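Pyridoxamine 5-phosphate-dependent dehydrase (PDB 3B8X) catalyses removal of the C3'-hydroxyl group from GDP-4-keto-6-deoxy-D-mannose by combined transamination and deoxygenation, a step in the biosynthesis of L-colitose. Local coordinates at residues L212-H217 against F244-Y249; W219-P224 against E240-V245. The protein carries 1 engineered substitution. All blocks are in the same frame, centred on the assembly; numbering follows the deposited sequence.

Contact 1: L212-H217 against F244-Y249; sequences LCIRAH and FVLPGY. With G4M ([(2R,3S,4R,5R)-5-(2-amino-6-oxo-1,6-dihydro-9H-purin-9-yl)-3,4-dihydroxytetrahydrofuran-2-yl]methyl (2R,3S,4S,5S,6R)-3,4-dihydroxy-5-[({3-hydroxy-2-methyl-5-[(phosphonooxy)methyl]pyridin-4-yl}methyl)amino]-6-methyltetrahydro-2H-pyran-2-yl dihydrogen diphosphate), chain G.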
loop_
_atom_site.group_PDB
_atom_site.type_symbol
_atom_site.label_atom_id
_atom_site.label_comp_id
_atom_site.label_asym_id
_atom_site.label_seq_id
_atom_site.Cartn_x
_atom_site.Cartn_y
_atom_site.Cartn_z
ATOM N N LEU B 212 -14.248 -1.378 0.248
ATOM C CA LEU B 212 -14.091 -2.381 -0.809
ATOM C C LEU B 212 -13.688 -1.768 -2.137
ATOM O O LEU B 212 -12.958 -2.386 -2.930
ATOM C CB LEU B 212 -15.377 -3.156 -1.010
ATOM C CG LEU B 212 -15.786 -4.051 0.171
ATOM C CD1 LEU B 212 -17.168 -4.579 -0.140
ATOM C CD2 LEU B 212 -14.799 -5.184 0.353
ATOM N N CYS B 213 -14.179 -0.559 -2.386
ATOM C CA CYS B 213 -13.836 0.156 -3.616
ATOM C C CYS B 213 -12.412 0.727 -3.609
ATOM O O CYS B 213 -11.655 0.559 -4.561
ATOM C CB CYS B 213 -14.842 1.304 -3.788
ATOM S SG CYS B 213 -14.547 2.424 -5.206
ATOM N N ILE B 214 -12.056 1.436 -2.530
ATOM C CA ILE B 214 -10.747 2.069 -2.476
ATOM C C ILE B 214 -9.566 1.136 -2.207
ATOM O O ILE B 214 -8.387 1.523 -2.408
ATOM C CB ILE B 214 -10.746 3.300 -1.610
ATOM C CG1 ILE B 214 -11.117 2.921 -0.166
ATOM C CG2 ILE B 214 -11.599 4.374 -2.242
ATOM C CD1 ILE B 214 -10.906 4.110 0.793
ATOM N N ARG B 215 -9.881 -0.078 -1.728
ATOM C CA ARG B 215 -8.818 -1.061 -1.477
ATOM C C ARG B 215 -8.278 -1.489 -2.814
ATOM O O ARG B 215 -7.156 -1.953 -2.910
ATOM C CB ARG B 215 -9.348 -2.394 -0.916
ATOM C CG ARG B 215 -8.249 -3.453 -0.816
ATOM C CD ARG B 215 -8.780 -4.644 -0.028
ATOM N NE ARG B 215 -9.999 -5.216 -0.631
ATOM C CZ ARG B 215 -10.690 -6.237 -0.121
ATOM N NH1 ARG B 215 -10.345 -6.771 1.052
ATOM N NH2 ARG B 215 -11.760 -6.698 -0.768
ATOM N N ALA B 216 -9.117 -1.416 -3.847
ATOM C CA ALA B 216 -8.664 -1.964 -5.116
ATOM C C ALA B 216 -8.978 -1.108 -6.324
ATOM O O ALA B 216 -10.005 -1.298 -6.966
ATOM C CB ALA B 216 -9.254 -3.365 -5.330
ATOM N N HIS B 217 -8.070 -0.197 -6.626
ATOM C CA HIS B 217 -8.164 0.641 -7.807
ATOM C C HIS B 217 -9.301 1.624 -7.922
ATOM O O HIS B 217 -9.363 2.340 -8.924
ATOM C CB HIS B 217 -8.153 -0.237 -9.069
ATOM C CG HIS B 217 -7.041 -1.235 -9.094
ATOM N ND1 HIS B 217 -5.729 -0.862 -9.313
ATOM C CD2 HIS B 217 -7.042 -2.590 -8.966
ATOM C CE1 HIS B 217 -4.973 -1.947 -9.332
ATOM N NE2 HIS B 217 -5.739 -3.007 -9.116
ATOM N N PHE B 244 -14.159 3.321 -12.870
ATOM C CA PHE B 244 -13.420 3.908 -11.749
ATOM C C PHE B 244 -14.207 5.026 -11.072
ATOM O O PHE B 244 -14.504 6.034 -11.703
ATOM C CB PHE B 244 -12.099 4.420 -12.314
ATOM C CG PHE B 244 -11.202 3.321 -12.770
ATOM C CD1 PHE B 244 -10.785 3.233 -14.094
ATOM C CD2 PHE B 244 -10.799 2.338 -11.877
ATOM C CE1 PHE B 244 -9.902 2.234 -14.522
ATOM C CE2 PHE B 244 -9.927 1.302 -12.309
ATOM C CZ PHE B 244 -9.486 1.258 -13.639
ATOM N N VAL B 245 -14.508 4.866 -9.784
ATOM C CA VAL B 245 -15.408 5.779 -9.051
ATOM C C VAL B 245 -15.017 6.535 -7.794
ATOM O O VAL B 245 -15.725 7.472 -7.403
ATOM C CB VAL B 245 -16.782 5.081 -8.797
ATOM C CG1 VAL B 245 -17.327 4.558 -10.130
ATOM C CG2 VAL B 245 -16.643 3.870 -7.828
ATOM N N LEU B 246 -13.950 6.114 -7.120
ATOM C CA LEU B 246 -13.437 6.816 -5.941
ATOM C C LEU B 246 -11.908 6.833 -6.108
ATOM O O LEU B 246 -11.350 5.862 -6.658
ATOM C CB LEU B 246 -13.814 6.056 -4.661
ATOM C CG LEU B 246 -15.270 6.289 -4.279
ATOM C CD1 LEU B 246 -15.528 5.497 -3.051
ATOM C CD2 LEU B 246 -15.613 7.772 -4.048
ATOM N N PRO B 247 -11.241 7.907 -5.675
ATOM C CA PRO B 247 -9.772 7.970 -5.742
ATOM C C PRO B 247 -9.190 7.022 -4.680
ATOM O O PRO B 247 -8.989 7.403 -3.540
ATOM C CB PRO B 247 -9.437 9.454 -5.441
ATOM C CG PRO B 247 -10.778 10.156 -5.164
ATOM C CD PRO B 247 -11.829 9.069 -4.978
ATOM N N GLY B 248 -8.895 5.784 -5.070
ATOM C CA GLY B 248 -8.365 4.791 -4.134
ATOM C C GLY B 248 -6.901 4.335 -4.363
ATOM O O GLY B 248 -6.044 5.059 -4.933
ATOM N N TYR B 249 -6.642 3.101 -3.956
ATOM C CA TYR B 249 -5.277 2.569 -4.050
ATOM C C TYR B 249 -5.397 1.136 -4.467
ATOM O O TYR B 249 -6.482 0.605 -4.630
ATOM C CB TYR B 249 -4.692 2.525 -2.599
ATOM C CG TYR B 249 -4.591 3.902 -1.949
ATOM C CD1 TYR B 249 -5.653 4.427 -1.181
ATOM C CD2 TYR B 249 -3.462 4.708 -2.159
ATOM C CE1 TYR B 249 -5.575 5.749 -0.661
ATOM C CE2 TYR B 249 -3.391 6.049 -1.668
ATOM C CZ TYR B 249 -4.444 6.559 -0.883
ATOM O OH TYR B 249 -4.369 7.853 -0.339
HETATM O OP3 G4M G . -2.176 -3.635 -10.945
HETATM P PL G4M G . -0.928 -2.883 -10.281
HETATM O OP1 G4M G . -1.325 -2.199 -8.919
HETATM O OP2 G4M G . 0.333 -3.852 -10.064
HETATM O OP4 G4M G . -0.341 -1.778 -11.290
HETATM C C5B G4M G . -1.224 -0.682 -11.425
HETATM C C5L G4M G . -1.076 -0.061 -12.817
HETATM C C6L G4M G . -0.529 1.208 -12.966
HETATM N N1L G4M G . -0.397 1.809 -14.159
HETATM C C2L G4M G . -0.895 1.268 -15.255
HETATM C C2A G4M G . -0.787 2.072 -16.547
HETATM C C3L G4M G . -1.490 -0.013 -15.205
HETATM O O3L G4M G . -2.019 -0.577 -16.318
HETATM C C4L G4M G . -1.580 -0.695 -13.959
HETATM C C4A G4M G . -2.224 -1.937 -13.857
HETATM N N4A G4M G . -2.720 -2.509 -14.948
HETATM C C4G G4M G . -3.220 -3.800 -14.906
HETATM C C5G G4M G . -4.468 -3.947 -15.781
HETATM C C6G G4M G . -4.135 -3.479 -17.198
HETATM O O5G G4M G . -4.805 -5.334 -15.827
HETATM C C3G G4M G . -3.531 -4.264 -13.474
HETATM O O3G G4M G . -2.603 -5.303 -13.115
HETATM C C2G G4M G . -4.997 -4.758 -13.386
HETATM O O2G G4M G . -5.245 -5.378 -12.107
HETATM C C1G G4M G . -5.367 -5.717 -14.554
HETATM O O1G G4M G . -6.796 -5.776 -14.708
HETATM P P2 G4M G . -7.039 -7.337 -14.926
HETATM O O3P G4M G . -6.175 -7.916 -16.158
HETATM O O4P G4M G . -8.589 -7.500 -15.292
HETATM O OPP G4M G . -6.624 -8.094 -13.558
HETATM P P G4M G . -7.540 -9.419 -13.372
HETATM O O1P G4M G . -8.939 -9.383 -14.174
HETATM O O2P G4M G . -7.876 -9.513 -11.799
HETATM O "O5'" G4M G . -6.695 -10.759 -13.757
HETATM C "C5'" G4M G . -6.460 -10.842 -15.162
HETATM C "C4'" G4M G . -6.711 -12.276 -15.651
HETATM O "O4'" G4M G . -5.788 -13.222 -15.035
HETATM C "C3'" G4M G . -8.149 -12.739 -15.267
HETATM O "O3'" G4M G . -8.714 -13.587 -16.271
HETATM C "C2'" G4M G . -7.928 -13.483 -13.931
HETATM O "O2'" G4M G . -8.853 -14.572 -13.794
HETATM C "C1'" G4M G . -6.513 -14.054 -14.107
HETATM N N9 G4M G . -5.829 -14.119 -12.817
HETATM C C8 G4M G . -5.518 -13.057 -12.016
HETATM N N7 G4M G . -4.902 -13.513 -10.954
HETATM C C4 G4M G . -5.395 -15.261 -12.234
HETATM C C5 G4M G . -4.791 -14.872 -11.036
HETATM C C6 G4M G . -4.220 -15.879 -10.223
HETATM O O6 G4M G . -3.651 -15.610 -9.187
HETATM N N3 G4M G . -5.434 -16.540 -12.577
HETATM C C2 G4M G . -4.910 -17.464 -11.810
HETATM N N1 G4M G . -4.295 -17.156 -10.638
HETATM N N2 G4M G . -4.962 -18.773 -12.206
#

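Contact 2: W219-P224 against E240-V245; sequences WTRNLP and ESFKFV. With G4M ([(2R,3S,4R,5R)-5-(2-amino-6-oxo-1,6-dihydro-9H-purin-9-yl)-3,4-dihydroxytetrahydrofuran-2-yl]methyl (2R,3S,4S,5S,6R)-3,4-dihydroxy-5-[({3-hydroxy-2-methyl-5-[(phosphonooxy)methyl]pyridin-4-yl}methyl)amino]-6-methyltetrahydro-2H-pyran-2-yl dihydrogen diphosphate), chain G.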
loop_
_atom_site.group_PDB
_atom_site.type_symbol
_atom_site.label_atom_id
_atom_site.label_comp_id
_atom_site.label_asym_id
_atom_site.label_seq_id
_atom_site.Cartn_x
_atom_site.Cartn_y
_atom_site.Cartn_z
ATOM N N TRP B 219 -12.314 0.809 -8.337
ATOM C CA TRP B 219 -13.234 0.246 -9.300
ATOM C C TRP B 219 -14.433 -0.418 -8.621
ATOM O O TRP B 219 -14.560 -0.437 -7.392
ATOM C CB TRP B 219 -12.487 -0.710 -10.243
ATOM C CG TRP B 219 -11.976 -2.028 -9.569
ATOM C CD1 TRP B 219 -12.320 -2.573 -8.351
ATOM C CD2 TRP B 219 -11.002 -2.912 -10.133
ATOM N NE1 TRP B 219 -11.669 -3.788 -8.177
ATOM C CE2 TRP B 219 -10.890 -4.023 -9.271
ATOM C CE3 TRP B 219 -10.337 -2.941 -11.369
ATOM C CZ2 TRP B 219 -10.058 -5.097 -9.560
ATOM C CZ3 TRP B 219 -9.563 -4.041 -11.679
ATOM C CH2 TRP B 219 -9.401 -5.077 -10.761
ATOM N N THR B 220 -15.358 -0.927 -9.417
ATOM C CA THR B 220 -16.551 -1.476 -8.819
ATOM C C THR B 220 -16.560 -2.988 -8.742
ATOM O O THR B 220 -17.539 -3.579 -8.346
ATOM C CB THR B 220 -17.751 -1.076 -9.651
ATOM O OG1 THR B 220 -17.588 -1.628 -10.965
ATOM C CG2 THR B 220 -17.825 0.465 -9.736
ATOM N N ARG B 221 -15.463 -3.621 -9.116
ATOM C CA ARG B 221 -15.468 -5.060 -9.172
ATOM C C ARG B 221 -15.871 -5.802 -7.918
ATOM O O ARG B 221 -16.400 -6.905 -7.991
ATOM C CB ARG B 221 -14.094 -5.560 -9.574
ATOM C CG ARG B 221 -13.823 -5.298 -11.013
ATOM C CD ARG B 221 -12.912 -6.357 -11.596
ATOM N NE ARG B 221 -12.385 -5.879 -12.868
ATOM C CZ ARG B 221 -11.320 -6.397 -13.460
ATOM N NH1 ARG B 221 -10.700 -7.437 -12.926
ATOM N NH2 ARG B 221 -10.912 -5.892 -14.605
ATOM N N ASN B 222 -15.475 -5.283 -6.770
ATOM C CA ASN B 222 -15.667 -6.017 -5.536
ATOM C C ASN B 222 -16.878 -5.532 -4.830
ATOM O O ASN B 222 -17.124 -5.952 -3.715
ATOM C CB ASN B 222 -14.442 -5.912 -4.616
ATOM C CG ASN B 222 -13.203 -6.443 -5.262
ATOM O OD1 ASN B 222 -12.180 -5.760 -5.392
ATOM N ND2 ASN B 222 -13.283 -7.695 -5.671
ATOM N N LEU B 223 -17.610 -4.643 -5.491
ATOM C CA LEU B 223 -18.851 -4.125 -4.953
ATOM C C LEU B 223 -19.995 -5.055 -5.414
ATOM O O LEU B 223 -19.962 -5.635 -6.510
ATOM C CB LEU B 223 -19.103 -2.752 -5.542
ATOM C CG LEU B 223 -18.152 -1.653 -5.091
ATOM C CD1 LEU B 223 -18.535 -0.364 -5.808
ATOM C CD2 LEU B 223 -18.301 -1.483 -3.590
ATOM N N PRO B 224 -21.003 -5.209 -4.569
ATOM C CA PRO B 224 -22.171 -6.017 -4.919
ATOM C C PRO B 224 -23.010 -5.198 -5.934
ATOM O O PRO B 224 -22.862 -3.982 -6.048
ATOM C CB PRO B 224 -22.905 -6.170 -3.581
ATOM C CG PRO B 224 -22.349 -5.090 -2.686
ATOM C CD PRO B 224 -20.952 -4.857 -3.144
ATOM N N GLU B 240 -18.735 -2.561 -16.431
ATOM C CA GLU B 240 -18.218 -2.624 -15.068
ATOM C C GLU B 240 -16.830 -3.258 -14.970
ATOM O O GLU B 240 -16.289 -3.422 -13.880
ATOM C CB GLU B 240 -19.186 -3.424 -14.198
ATOM C CG GLU B 240 -20.563 -2.837 -14.245
ATOM C CD GLU B 240 -20.732 -1.606 -13.316
ATOM O OE1 GLU B 240 -20.037 -1.497 -12.287
ATOM O OE2 GLU B 240 -21.580 -0.722 -13.592
ATOM N N SER B 241 -16.232 -3.598 -16.103
ATOM C CA SER B 241 -14.893 -4.184 -16.102
ATOM C C SER B 241 -13.939 -3.198 -15.414
ATOM O O SER B 241 -13.376 -3.473 -14.349
ATOM C CB SER B 241 -14.458 -4.401 -17.565
ATOM O OG SER B 241 -13.163 -4.969 -17.690
ATOM N N PHE B 242 -13.780 -2.042 -16.047
ATOM C CA PHE B 242 -12.902 -0.974 -15.582
ATOM C C PHE B 242 -13.725 0.329 -15.426
ATOM O O PHE B 242 -13.627 1.284 -16.180
ATOM C CB PHE B 242 -11.732 -0.745 -16.572
ATOM C CG PHE B 242 -10.768 -1.910 -16.740
ATOM C CD1 PHE B 242 -10.459 -2.781 -15.700
ATOM C CD2 PHE B 242 -10.088 -2.070 -17.942
ATOM C CE1 PHE B 242 -9.511 -3.814 -15.881
ATOM C CE2 PHE B 242 -9.133 -3.086 -18.130
ATOM C CZ PHE B 242 -8.824 -3.946 -17.088
ATOM N N LYS B 243 -14.575 0.358 -14.426
ATOM C CA LYS B 243 -15.352 1.543 -14.120
ATOM C C LYS B 243 -14.650 2.085 -12.833
ATOM O O LYS B 243 -14.576 1.384 -11.809
ATOM C CB LYS B 243 -16.762 1.025 -13.818
ATOM C CG LYS B 243 -17.797 2.065 -13.439
ATOM C CD LYS B 243 -19.089 1.781 -14.235
ATOM C CE LYS B 243 -20.384 2.130 -13.515
ATOM N NZ LYS B 243 -21.552 1.622 -14.319
ATOM N N PHE B 244 -14.159 3.321 -12.870
ATOM C CA PHE B 244 -13.420 3.908 -11.749
ATOM C C PHE B 244 -14.207 5.026 -11.072
ATOM O O PHE B 244 -14.504 6.034 -11.703
ATOM C CB PHE B 244 -12.099 4.420 -12.314
ATOM C CG PHE B 244 -11.202 3.321 -12.770
ATOM C CD1 PHE B 244 -10.785 3.233 -14.094
ATOM C CD2 PHE B 244 -10.799 2.338 -11.877
ATOM C CE1 PHE B 244 -9.902 2.234 -14.522
ATOM C CE2 PHE B 244 -9.927 1.302 -12.309
ATOM C CZ PHE B 244 -9.486 1.258 -13.639
ATOM N N VAL B 245 -14.508 4.866 -9.784
ATOM C CA VAL B 245 -15.408 5.779 -9.051
ATOM C C VAL B 245 -15.017 6.535 -7.794
ATOM O O VAL B 245 -15.725 7.472 -7.403
ATOM C CB VAL B 245 -16.782 5.081 -8.797
ATOM C CG1 VAL B 245 -17.327 4.558 -10.130
ATOM C CG2 VAL B 245 -16.643 3.870 -7.828
HETATM O OP3 G4M G . -2.176 -3.635 -10.945
HETATM P PL G4M G . -0.928 -2.883 -10.281
HETATM O OP1 G4M G . -1.325 -2.199 -8.919
HETATM O OP2 G4M G . 0.333 -3.852 -10.064
HETATM O OP4 G4M G . -0.341 -1.778 -11.290
HETATM C C5B G4M G . -1.224 -0.682 -11.425
HETATM C C5L G4M G . -1.076 -0.061 -12.817
HETATM C C6L G4M G . -0.529 1.208 -12.966
HETATM N N1L G4M G . -0.397 1.809 -14.159
HETATM C C2L G4M G . -0.895 1.268 -15.255
HETATM C C2A G4M G . -0.787 2.072 -16.547
HETATM C C3L G4M G . -1.490 -0.013 -15.205
HETATM O O3L G4M G . -2.019 -0.577 -16.318
HETATM C C4L G4M G . -1.580 -0.695 -13.959
HETATM C C4A G4M G . -2.224 -1.937 -13.857
HETATM N N4A G4M G . -2.720 -2.509 -14.948
HETATM C C4G G4M G . -3.220 -3.800 -14.906
HETATM C C5G G4M G . -4.468 -3.947 -15.781
HETATM C C6G G4M G . -4.135 -3.479 -17.198
HETATM O O5G G4M G . -4.805 -5.334 -15.827
HETATM C C3G G4M G . -3.531 -4.264 -13.474
HETATM O O3G G4M G . -2.603 -5.303 -13.115
HETATM C C2G G4M G . -4.997 -4.758 -13.386
HETATM O O2G G4M G . -5.245 -5.378 -12.107
HETATM C C1G G4M G . -5.367 -5.717 -14.554
HETATM O O1G G4M G . -6.796 -5.776 -14.708
HETATM P P2 G4M G . -7.039 -7.337 -14.926
HETATM O O3P G4M G . -6.175 -7.916 -16.158
HETATM O O4P G4M G . -8.589 -7.500 -15.292
HETATM O OPP G4M G . -6.624 -8.094 -13.558
HETATM P P G4M G . -7.540 -9.419 -13.372
HETATM O O1P G4M G . -8.939 -9.383 -14.174
HETATM O O2P G4M G . -7.876 -9.513 -11.799
HETATM O "O5'" G4M G . -6.695 -10.759 -13.757
HETATM C "C5'" G4M G . -6.460 -10.842 -15.162
HETATM C "C4'" G4M G . -6.711 -12.276 -15.651
HETATM O "O4'" G4M G . -5.788 -13.222 -15.035
HETATM C "C3'" G4M G . -8.149 -12.739 -15.267
HETATM O "O3'" G4M G . -8.714 -13.587 -16.271
HETATM C "C2'" G4M G . -7.928 -13.483 -13.931
HETATM O "O2'" G4M G . -8.853 -14.572 -13.794
HETATM C "C1'" G4M G . -6.513 -14.054 -14.107
HETATM N N9 G4M G . -5.829 -14.119 -12.817
HETATM C C8 G4M G . -5.518 -13.057 -12.016
HETATM N N7 G4M G . -4.902 -13.513 -10.954
HETATM C C4 G4M G . -5.395 -15.261 -12.234
HETATM C C5 G4M G . -4.791 -14.872 -11.036
HETATM C C6 G4M G . -4.220 -15.879 -10.223
HETATM O O6 G4M G . -3.651 -15.610 -9.187
HETATM N N3 G4M G . -5.434 -16.540 -12.577
HETATM C C2 G4M G . -4.910 -17.464 -11.810
HETATM N N1 G4M G . -4.295 -17.156 -10.638
HETATM N N2 G4M G . -4.962 -18.773 -12.206
HETATM O O HOH W 1 -14.570 -2.117 -12.113
#

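Contact 1: L212-H217 against F244-Y249
I214 and H217 hold the backbone of Y249 near the C-terminal part of helix 205-214. The setting is the PLP-dependent aminotransferase fold of the DegT/DnrJ/EryC1 family. Y249 N donates to I214 O at 2.8 Å. Y249 O accepts from H217 N at 2.7 Å. Y249 thus uses both its backbone N and its backbone O to tie the loop 244-249 to the other segment. The side chain of H217 leads from this tie to the ligand. Its CB rests 4.0 Å from F244 CE2. CG lies beside the backbone N and opposite the carbonyl carbon (chi1 -50°), and the ring then runs on to the bound G4M. CE1 meets the cofactor phosphate near the plane of the imidazole, 3.6 Å from G4M OP3. NE2 comes within 3.8 Å of G4M O2G on the sugar. The pocket is shared between subunits: S59, E164 and S185 of the second subunit hydrogen-bond to this G4M, and S91 OG of the second subunit hydrogen-bonds to H217 O. At the other end of the contact the packing is apolar. I214 CG2 lies against L246 CB at 3.7 Å. C213 SG points away from its own backbone N (chi1 176°) and touches both V245 CG2 and L246 CB, each 3.7 Å away.

Contact 2: W219-P224 against E240-V245
E240 OE1 accepts a hydrogen bond from T220 OG1 at 2.8 Å, met nearly along its C-O axis. The two side chains cross at about a right angle. E240 O accepts from a water at 2.8 Å, and that water accepts from T220 N. S241 O takes R221 NE at 3.0 Å in a nearly straight bond (167°), in the guanidinium plane. This helps fix how the guanidinium is turned, while NH1 binds the diphosphate of G4M at O1P (2.9 Å) and O4P. W219 CZ3 lies 3.4 Å above one face of the guanidinium. The ring of F242 runs alongside R221, its plane 13° from that of the guanidinium, but the two groups are modelled too close and the detail of this approach is doubtful. The F242 ring also meets W219 CZ3 at its edge. K243 O receives a CA-H...O contact from W219 CA at 3.1 Å. F244 CD2 packs on W219 CB at 3.8 Å. V245 CG2 ends the line against T220 CG2, 4.1 Å away. Segment 240-245 runs out of helix 237-241 and passes the type I beta turn from T220 to L223, which lies between helix 205-214 and strand 226-227. L223 and P224 touch H209 of helix 205-214.

How the contacts relate
Contacts 1 and 2 lie side by side, with centres 8 Å apart. Their order along the chain is 212-217, 219-224, 240-245 and 244-249. The inner pair forms contact 2 and the outer pair contact 1, and F244 and V245 belong to both. The chain thus leaves helix 205-214, makes an excursion through strands 226-227 and 231-232 and helix 237-241, comes back alongside the end of helix 205-214, and goes on to helix 255-286. The contacts also touch directly, with C213 SG 3.6 Å from W219 O. Both reach the same G4M: contact 1 by the cofactor phosphate and sugar, contact 2 by the diphosphate. Both also meet W90 of the second subunit, so the G4M site lies at the interface of the two subunits.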